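Glucosamine--fructose-6-phosphate aminotransferase [isomerizing] (Francisella tularensis subsp. tularensis, PDB 3TBF) probably catalyses the conversion of fructose 6-phosphate and glutamine to glucosamine 6-phosphate, the deposited C-terminal part carrying the two sugar isomerase (SIS) domains. Local coordinates at residues V99-E113 with Y129-L143. Sequence-based numbering, arbitrary orientation.
Sequences VVDGSLFVSISQSGE and YVGSMCICNVPNSSL
The Tyr-129 ring lies between Val-99 and Phe-105: Val-99 CG1 sits over the centre of one face, 3.7 Å from the ring centroid, and Phe-105 packs on the opposite face. Phe-105 CB lies over that face, offset toward the rim; with CG anti to the backbone N (chi1 -176°) the phenyl is swung so that its CD2 edge meets the tyrosine face, a T-shaped pair with planes at 82°. From there strands 103-109 and 129-136 run parallel, the backbone bonds alternating from Phe-105 N to Gly-131 O through to Ser-109 N to Ile-135 O. Val-106, Met-133 (selenomethionine), Ile-108 and Ile-135 line one side, with the selenomethionine CE 4.0 Å from Val-106 CG1. On the other side a water joins Ser-107 OG (2.8 Å) to Met-133 O, the latter bond weak. Past the strand ends, Glu-113 bends back at chi2 (-58°) to the start of helix 142-146. Its OE1 takes the Ser-142 hydroxyl on the syn lone pair (OG to OE1 2.6 Å), while OE2 receives Ser-142 N at 2.9 Å from above the carboxylate plane; Gly-112 O accepts from Leu-143 N, fixing the loop against the first turn of that helix. These are adjacent strands of the parallel sheet in the first SIS domain, joined in a beta-alpha-beta crossover by helix 115-124, which packs on Phe-105 and Ser-107; helix 165-184 meets Ile-108 and Met-133, and strand 56-61 flanks 103-109.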
ATOM      1  N   VAL A  99     -16.841 -10.343   3.922  1.00 29.51           N
ATOM      2  CA  VAL A  99     -17.480  -9.094   4.221  1.00 30.61           C
ATOM      3  C   VAL A  99     -17.988  -9.119   5.643  1.00 32.63           C
ATOM      4  O   VAL A  99     -18.899  -9.864   5.956  1.00 33.52           O
ATOM      5  CB  VAL A  99     -18.654  -8.894   3.288  1.00 30.62           C
ATOM      6  CG1 VAL A  99     -19.426  -7.594   3.673  1.00 31.29           C
ATOM      7  CG2 VAL A  99     -18.160  -8.859   1.869  1.00 28.06           C
ATOM      8  N   VAL A 100     -17.384  -8.323   6.508  1.00 34.42           N
ATOM      9  CA  VAL A 100     -17.855  -8.171   7.896  1.00 36.97           C
ATOM     10  C   VAL A 100     -19.387  -7.865   7.963  1.00 37.37           C
ATOM     11  O   VAL A 100     -19.931  -7.129   7.124  1.00 36.79           O
ATOM     12  CB  VAL A 100     -17.073  -6.991   8.566  1.00 37.76           C
ATOM     13  CG1 VAL A 100     -17.617  -6.696   9.925  1.00 40.13           C
ATOM     14  CG2 VAL A 100     -15.510  -7.298   8.610  1.00 39.73           C
ATOM     15  N   ASP A 101     -20.095  -8.420   8.943  1.00 37.88           N
ATOM     16  CA  ASP A 101     -21.499  -7.998   9.139  1.00 38.50           C
ATOM     17  C   ASP A 101     -21.569  -6.476   9.357  1.00 36.20           C
ATOM     18  O   ASP A 101     -20.727  -5.885  10.024  1.00 34.80           O
ATOM     19  CB  ASP A 101     -22.171  -8.693  10.344  1.00 40.49           C
ATOM     20  CG  ASP A 101     -22.940 -10.002   9.971  1.00 45.56           C
ATOM     21  OD1 ASP A 101     -23.323 -10.241   8.788  1.00 49.46           O
ATOM     22  OD2 ASP A 101     -23.186 -10.805  10.908  1.00 50.96           O
ATOM     23  N   GLY A 102     -22.596  -5.858   8.792  1.00 34.70           N
ATOM     24  CA  GLY A 102     -22.806  -4.426   8.980  1.00 33.59           C
ATOM     25  C   GLY A 102     -21.836  -3.531   8.216  1.00 31.16           C
ATOM     26  O   GLY A 102     -21.594  -2.386   8.602  1.00 29.92           O
ATOM     27  N   SER A 103     -21.312  -4.068   7.116  1.00 28.81           N
ATOM     28  CA  SER A 103     -20.343  -3.379   6.303  1.00 26.64           C
ATOM     29  C   SER A 103     -21.014  -2.451   5.312  1.00 24.13           C
ATOM     30  O   SER A 103     -21.923  -2.873   4.602  1.00 24.99           O
ATOM     31  CB  SER A 103     -19.517  -4.383   5.526  1.00 26.06           C
ATOM     32  OG  SER A 103     -18.253  -4.473   6.099  1.00 28.20           O
ATOM     33  N   LEU A 104     -20.543  -1.213   5.241  1.00 20.86           N
ATOM     34  CA  LEU A 104     -21.025  -0.261   4.251  1.00 18.83           C
ATOM     35  C   LEU A 104     -20.001  -0.201   3.149  1.00 17.07           C
ATOM     36  O   LEU A 104     -18.816  -0.062   3.420  1.00 17.18           O
ATOM     37  CB  LEU A 104     -21.178   1.125   4.887  1.00 18.72           C
ATOM     38  CG  LEU A 104     -21.653   2.254   3.995  1.00 18.79           C
ATOM     39  CD1 LEU A 104     -23.114   1.981   3.606  1.00 17.06           C
ATOM     40  CD2 LEU A 104     -21.441   3.605   4.669  1.00 14.48           C
ATOM     41  N   PHE A 105     -20.452  -0.377   1.923  1.00 15.95           N
ATOM     42  CA  PHE A 105     -19.613  -0.294   0.748  1.00 15.28           C
ATOM     43  C   PHE A 105     -19.585   1.169   0.275  1.00 15.23           C
ATOM     44  O   PHE A 105     -20.595   1.747  -0.070  1.00 16.64           O
ATOM     45  CB  PHE A 105     -20.153  -1.225  -0.352  1.00 14.88           C
ATOM     46  CG  PHE A 105     -19.299  -1.270  -1.577  1.00 16.69           C
ATOM     47  CD1 PHE A 105     -19.396  -0.282  -2.554  1.00 19.01           C
ATOM     48  CD2 PHE A 105     -18.367  -2.259  -1.751  1.00 18.26           C
ATOM     49  CE1 PHE A 105     -18.577  -0.310  -3.694  1.00 17.34           C
ATOM     50  CE2 PHE A 105     -17.572  -2.307  -2.906  1.00 20.40           C
ATOM     51  CZ  PHE A 105     -17.666  -1.309  -3.855  1.00 18.23           C
ATOM     52  N   VAL A 106     -18.420   1.791   0.340  1.00 15.01           N
ATOM     53  CA  VAL A 106     -18.241   3.170  -0.059  1.00 13.80           C
ATOM     54  C   VAL A 106     -17.315   3.173  -1.255  1.00 13.99           C
ATOM     55  O   VAL A 106     -16.196   2.647  -1.180  1.00 13.95           O
ATOM     56  CB  VAL A 106     -17.593   3.966   1.025  1.00 13.91           C
ATOM     57  CG1 VAL A 106     -17.248   5.416   0.526  1.00 14.07           C
ATOM     58  CG2 VAL A 106     -18.477   3.999   2.230  1.00 12.92           C
ATOM     59  N   SER A 107     -17.789   3.705  -2.380  1.00 13.65           N
ATOM     60  CA  SER A 107     -16.926   3.920  -3.518  1.00 13.39           C
ATOM     61  C   SER A 107     -16.622   5.421  -3.720  1.00 13.07           C
ATOM     62  O   SER A 107     -17.350   6.314  -3.282  1.00 10.81           O
ATOM     63  CB  SER A 107     -17.551   3.323  -4.756  1.00 14.63           C
ATOM     64  OG  SER A 107     -18.774   3.914  -5.048  1.00 17.75           O
ATOM     65  N   ILE A 108     -15.456   5.701  -4.265  1.00 12.66           N
ATOM     66  CA  ILE A 108     -15.090   7.068  -4.514  1.00 12.72           C
ATOM     67  C   ILE A 108     -14.726   7.176  -5.975  1.00 13.64           C
ATOM     68  O   ILE A 108     -13.911   6.411  -6.448  1.00 13.17           O
ATOM     69  CB  ILE A 108     -13.882   7.472  -3.681  1.00 12.58           C
ATOM     70  CG1 ILE A 108     -14.120   7.184  -2.178  1.00 11.53           C
ATOM     71  CG2 ILE A 108     -13.601   8.962  -3.882  1.00  9.24           C
ATOM     72  CD1 ILE A 108     -12.903   7.400  -1.306  1.00  5.99           C
ATOM     73  N   SER A 109     -15.342   8.115  -6.683  1.00 14.90           N
ATOM     74  CA  SER A 109     -15.056   8.293  -8.092  1.00 15.82           C
ATOM     75  C   SER A 109     -15.432   9.669  -8.595  1.00 16.75           C
ATOM     76  O   SER A 109     -16.536  10.144  -8.353  1.00 18.43           O
ATOM     77  CB  SER A 109     -15.835   7.310  -8.898  1.00 16.41           C
ATOM     78  OG  SER A 109     -15.476   7.415 -10.247  1.00 17.00           O
ATOM     79  N   GLN A 110     -14.536  10.292  -9.341  1.00 17.17           N
ATOM     80  CA  GLN A 110     -14.854  11.574  -9.954  1.00 18.14           C
ATOM     81  C   GLN A 110     -15.955  11.386 -11.010  1.00 18.07           C
ATOM     82  O   GLN A 110     -16.988  11.987 -10.931  1.00 16.49           O
ATOM     83  CB  GLN A 110     -13.618  12.210 -10.593  1.00 18.07           C
ATOM     84  CG  GLN A 110     -13.837  13.672 -11.043  1.00 23.07           C
ATOM     85  CD  GLN A 110     -14.726  13.802 -12.269  1.00 30.13           C
ATOM     86  OE1 GLN A 110     -14.525  13.107 -13.281  1.00 35.30           O
ATOM     87  NE2 GLN A 110     -15.729  14.690 -12.194  1.00 36.15           N
ATOM     88  N   SER A 111     -15.703  10.529 -11.987  1.00 17.99           N
ATOM     89  CA  SER A 111     -16.585  10.365 -13.121  1.00 18.25           C
ATOM     90  C   SER A 111     -17.821   9.566 -12.823  1.00 18.25           C
ATOM     91  O   SER A 111     -18.795   9.675 -13.535  1.00 19.47           O
ATOM     92  CB  SER A 111     -15.825   9.613 -14.247  1.00 18.65           C
ATOM     93  OG  SER A 111     -15.511   8.294 -13.859  1.00 16.20           O
ATOM     94  N   GLY A 112     -17.757   8.709 -11.829  1.00 18.35           N
ATOM     95  CA  GLY A 112     -18.805   7.704 -11.589  1.00 19.17           C
ATOM     96  C   GLY A 112     -18.928   6.546 -12.581  1.00 19.46           C
ATOM     97  O   GLY A 112     -19.918   5.791 -12.542  1.00 20.44           O
ATOM     98  N   GLU A 113     -17.939   6.396 -13.458  1.00 19.25           N
ATOM     99  CA  GLU A 113     -17.940   5.345 -14.481  1.00 19.32           C
ATOM    100  C   GLU A 113     -16.708   4.406 -14.397  1.00 19.43           C
ATOM    101  O   GLU A 113     -16.565   3.519 -15.179  1.00 20.38           O
ATOM    102  CB  GLU A 113     -18.020   5.974 -15.877  1.00 19.82           C
ATOM    103  CG  GLU A 113     -19.240   6.872 -16.157  1.00 21.38           C
ATOM    104  CD  GLU A 113     -20.612   6.134 -15.955  1.00 25.82           C
ATOM    105  OE1 GLU A 113     -20.659   4.887 -16.080  1.00 27.89           O
ATOM    106  OE2 GLU A 113     -21.643   6.797 -15.659  1.00 29.05           O
ATOM    107  N   TYR A 129     -23.215  -6.842   2.372  1.00 27.91           N
ATOM    108  CA  TYR A 129     -23.114  -5.436   2.819  1.00 27.54           C
ATOM    109  C   TYR A 129     -24.497  -4.926   3.196  1.00 27.76           C
ATOM    110  O   TYR A 129     -25.494  -5.391   2.640  1.00 28.51           O
ATOM    111  CB  TYR A 129     -22.556  -4.528   1.726  1.00 27.04           C
ATOM    112  CG  TYR A 129     -21.123  -4.793   1.367  1.00 25.12           C
ATOM    113  CD1 TYR A 129     -20.103  -4.236   2.103  1.00 25.29           C
ATOM    114  CD2 TYR A 129     -20.788  -5.580   0.285  1.00 24.89           C
ATOM    115  CE1 TYR A 129     -18.773  -4.441   1.781  1.00 23.58           C
ATOM    116  CE2 TYR A 129     -19.471  -5.809  -0.044  1.00 24.77           C
ATOM    117  CZ  TYR A 129     -18.460  -5.224   0.708  1.00 24.78           C
ATOM    118  OH  TYR A 129     -17.142  -5.446   0.386  1.00 23.76           O
ATOM    119  N   VAL A 130     -24.560  -3.967   4.115  1.00 27.01           N
ATOM    120  CA  VAL A 130     -25.830  -3.368   4.499  1.00 27.39           C
ATOM    121  C   VAL A 130     -26.320  -2.392   3.426  1.00 27.08           C
ATOM    122  O   VAL A 130     -27.509  -2.091   3.326  1.00 27.11           O
ATOM    123  CB  VAL A 130     -25.739  -2.643   5.871  1.00 27.88           C
ATOM    124  CG1 VAL A 130     -25.364  -3.624   6.966  1.00 26.82           C
ATOM    125  CG2 VAL A 130     -24.736  -1.497   5.848  1.00 27.38           C
ATOM    126  N   GLY A 131     -25.385  -1.885   2.635  1.00 26.55           N
ATOM    127  CA  GLY A 131     -25.715  -0.940   1.567  1.00 26.21           C
ATOM    128  C   GLY A 131     -24.496  -0.293   0.939  1.00 24.54           C
ATOM    129  O   GLY A 131     -23.367  -0.672   1.238  1.00 24.70           O
ATOM    130  N   SER A 132     -24.726   0.675   0.064  1.00 22.90           N
ATOM    131  CA  SER A 132     -23.644   1.349  -0.655  1.00 21.57           C
ATOM    132  C   SER A 132     -23.806   2.872  -0.676  1.00 20.84           C
ATOM    133  O   SER A 132     -24.923   3.412  -0.639  1.00 19.38           O
ATOM    134  CB  SER A 132     -23.560   0.838  -2.092  1.00 21.35           C
ATOM    135  OG  SER A 132     -24.828   0.922  -2.720  1.00 22.86           O
HETATM  136  N   MSE A 133     -22.669   3.555  -0.742  1.00 20.26           N
HETATM  137  CA  MSE A 133     -22.638   4.997  -0.842  1.00 19.63           C
HETATM  138  C   MSE A 133     -21.574   5.367  -1.827  1.00 19.56           C
HETATM  139  O   MSE A 133     -20.506   4.834  -1.784  1.00 21.07           O
HETATM  140  CB  MSE A 133     -22.316   5.641   0.495  1.00 19.67           C
HETATM  141  CG  MSE A 133     -22.147   7.166   0.383  1.00 19.45           C
HETATM  142 SE   MSE A 133     -21.893   8.018   2.102  0.60 25.70          SE
HETATM  143  CE  MSE A 133     -19.927   7.701   2.341  1.00 18.78           C
ATOM    144  N   CYS A 134     -21.863   6.307  -2.694  1.00 20.09           N
ATOM    145  CA  CYS A 134     -20.889   6.807  -3.622  1.00 21.18           C
ATOM    146  C   CYS A 134     -20.467   8.205  -3.267  1.00 19.23           C
ATOM    147  O   CYS A 134     -21.304   9.061  -3.037  1.00 18.42           O
ATOM    148  CB  CYS A 134     -21.476   6.880  -5.032  1.00 22.71           C
ATOM    149  SG  CYS A 134     -20.132   7.410  -6.152  1.00 33.69           S
ATOM    150  N   ILE A 135     -19.169   8.453  -3.248  1.00 18.21           N
ATOM    151  CA  ILE A 135     -18.669   9.833  -3.225  1.00 17.58           C
ATOM    152  C   ILE A 135     -18.290  10.197  -4.649  1.00 19.52           C
ATOM    153  O   ILE A 135     -17.247   9.768  -5.142  1.00 18.29           O
ATOM    154  CB  ILE A 135     -17.452   9.981  -2.355  1.00 16.68           C
ATOM    155  CG1 ILE A 135     -17.775   9.446  -0.979  1.00 17.46           C
ATOM    156  CG2 ILE A 135     -16.918  11.417  -2.336  1.00 11.35           C
ATOM    157  CD1 ILE A 135     -17.494  10.316   0.014  1.00 19.42           C
ATOM    158  N   CYS A 136     -19.155  10.958  -5.329  1.00 21.25           N
ATOM    159  CA  CYS A 136     -18.975  11.136  -6.795  1.00 23.58           C
ATOM    160  C   CYS A 136     -19.155  12.581  -7.172  1.00 22.08           C
ATOM    161  O   CYS A 136     -19.729  13.329  -6.420  1.00 21.13           O
ATOM    162  CB  CYS A 136     -19.899  10.194  -7.609  1.00 24.29           C
ATOM    163  SG  CYS A 136     -19.873  10.389  -9.516  1.00 36.35           S
ATOM    164  N   ASN A 137     -18.629  12.952  -8.333  1.00 22.20           N
ATOM    165  CA  ASN A 137     -18.707  14.319  -8.855  1.00 22.62           C
ATOM    166  C   ASN A 137     -19.736  14.544  -9.991  1.00 22.90           C
ATOM    167  O   ASN A 137     -20.132  15.676 -10.257  1.00 22.91           O
ATOM    168  CB  ASN A 137     -17.349  14.798  -9.350  1.00 22.21           C
ATOM    169  CG  ASN A 137     -17.288  16.321  -9.449  1.00 23.92           C
ATOM    170  OD1 ASN A 137     -17.612  17.007  -8.494  1.00 23.39           O
ATOM    171  ND2 ASN A 137     -16.871  16.836 -10.591  1.00 23.85           N
ATOM    172  N   VAL A 138     -20.147  13.473 -10.648  1.00 23.67           N
ATOM    173  CA  VAL A 138     -21.056  13.542 -11.795  1.00 24.09           C
ATOM    174  C   VAL A 138     -22.372  12.908 -11.406  1.00 25.50           C
ATOM    175  O   VAL A 138     -22.464  11.684 -11.325  1.00 24.53           O
ATOM    176  CB  VAL A 138     -20.488  12.794 -12.999  1.00 24.31           C
ATOM    177  CG1 VAL A 138     -21.571  12.704 -14.165  1.00 24.17           C
ATOM    178  CG2 VAL A 138     -19.173  13.441 -13.434  1.00 20.75           C
ATOM    179  N   PRO A 139     -23.400  13.728 -11.159  1.00 27.69           N
ATOM    180  CA  PRO A 139     -24.699  13.143 -10.839  1.00 29.58           C
ATOM    181  C   PRO A 139     -25.259  12.493 -12.085  1.00 31.44           C
ATOM    182  O   PRO A 139     -25.026  12.956 -13.231  1.00 33.20           O
ATOM    183  CB  PRO A 139     -25.560  14.349 -10.408  1.00 30.18           C
ATOM    184  CG  PRO A 139     -24.949  15.536 -11.089  1.00 29.67           C
ATOM    185  CD  PRO A 139     -23.461  15.192 -11.297  1.00 28.07           C
ATOM    186  N   ASN A 140     -25.999  11.432 -11.890  1.00 32.37           N
ATOM    187  CA  ASN A 140     -26.446  10.683 -13.049  1.00 34.13           C
ATOM    188  C   ASN A 140     -25.274   9.950 -13.735  1.00 32.36           C
ATOM    189  O   ASN A 140     -25.016  10.089 -14.926  1.00 33.49           O
ATOM    190  CB  ASN A 140     -27.205  11.554 -14.056  1.00 34.67           C
ATOM    191  CG  ASN A 140     -27.868  10.704 -15.126  1.00 40.67           C
ATOM    192  OD1 ASN A 140     -28.442   9.658 -14.801  1.00 46.32           O
ATOM    193  ND2 ASN A 140     -27.727  11.093 -16.410  1.00 44.53           N
ATOM    194  N   SER A 141     -24.556   9.183 -12.938  1.00 30.16           N
ATOM    195  CA  SER A 141     -23.482   8.344 -13.417  1.00 27.79           C
ATOM    196  C   SER A 141     -23.857   6.968 -12.912  1.00 25.52           C
ATOM    197  O   SER A 141     -24.700   6.855 -12.069  1.00 24.93           O
ATOM    198  CB  SER A 141     -22.145   8.822 -12.860  1.00 26.92           C
ATOM    199  OG  SER A 141     -22.194   8.893 -11.450  1.00 27.48           O
ATOM    200  N   SER A 142     -23.271   5.931 -13.466  1.00 24.53           N
ATOM    201  CA  SER A 142     -23.612   4.575 -13.085  1.00 23.32           C
ATOM    202  C   SER A 142     -23.420   4.380 -11.588  1.00 22.54           C
ATOM    203  O   SER A 142     -24.279   3.816 -10.928  1.00 22.16           O
ATOM    204  CB  SER A 142     -22.735   3.589 -13.830  1.00 23.40           C
ATOM    205  OG  SER A 142     -22.800   3.802 -15.218  1.00 22.45           O
ATOM    206  N   LEU A 143     -22.303   4.871 -11.055  1.00 21.23           N
ATOM    207  CA  LEU A 143     -22.038   4.753  -9.634  1.00 21.37           C
ATOM    208  C   LEU A 143     -23.091   5.423  -8.746  1.00 21.14           C
ATOM    209  O   LEU A 143     -23.486   4.857  -7.726  1.00 22.44           O
ATOM    210  CB  LEU A 143     -20.665   5.306  -9.295  1.00 20.51           C
ATOM    211  CG  LEU A 143     -19.484   4.352  -9.471  1.00 23.19           C
ATOM    212  CD1 LEU A 143     -18.216   5.138  -9.130  1.00 23.97           C
ATOM    213  CD2 LEU A 143     -19.576   3.072  -8.643  1.00 20.00           C
TER
HETATM  214  O   HOH W   1     -21.027   2.772  -3.805  1.00 25.86           O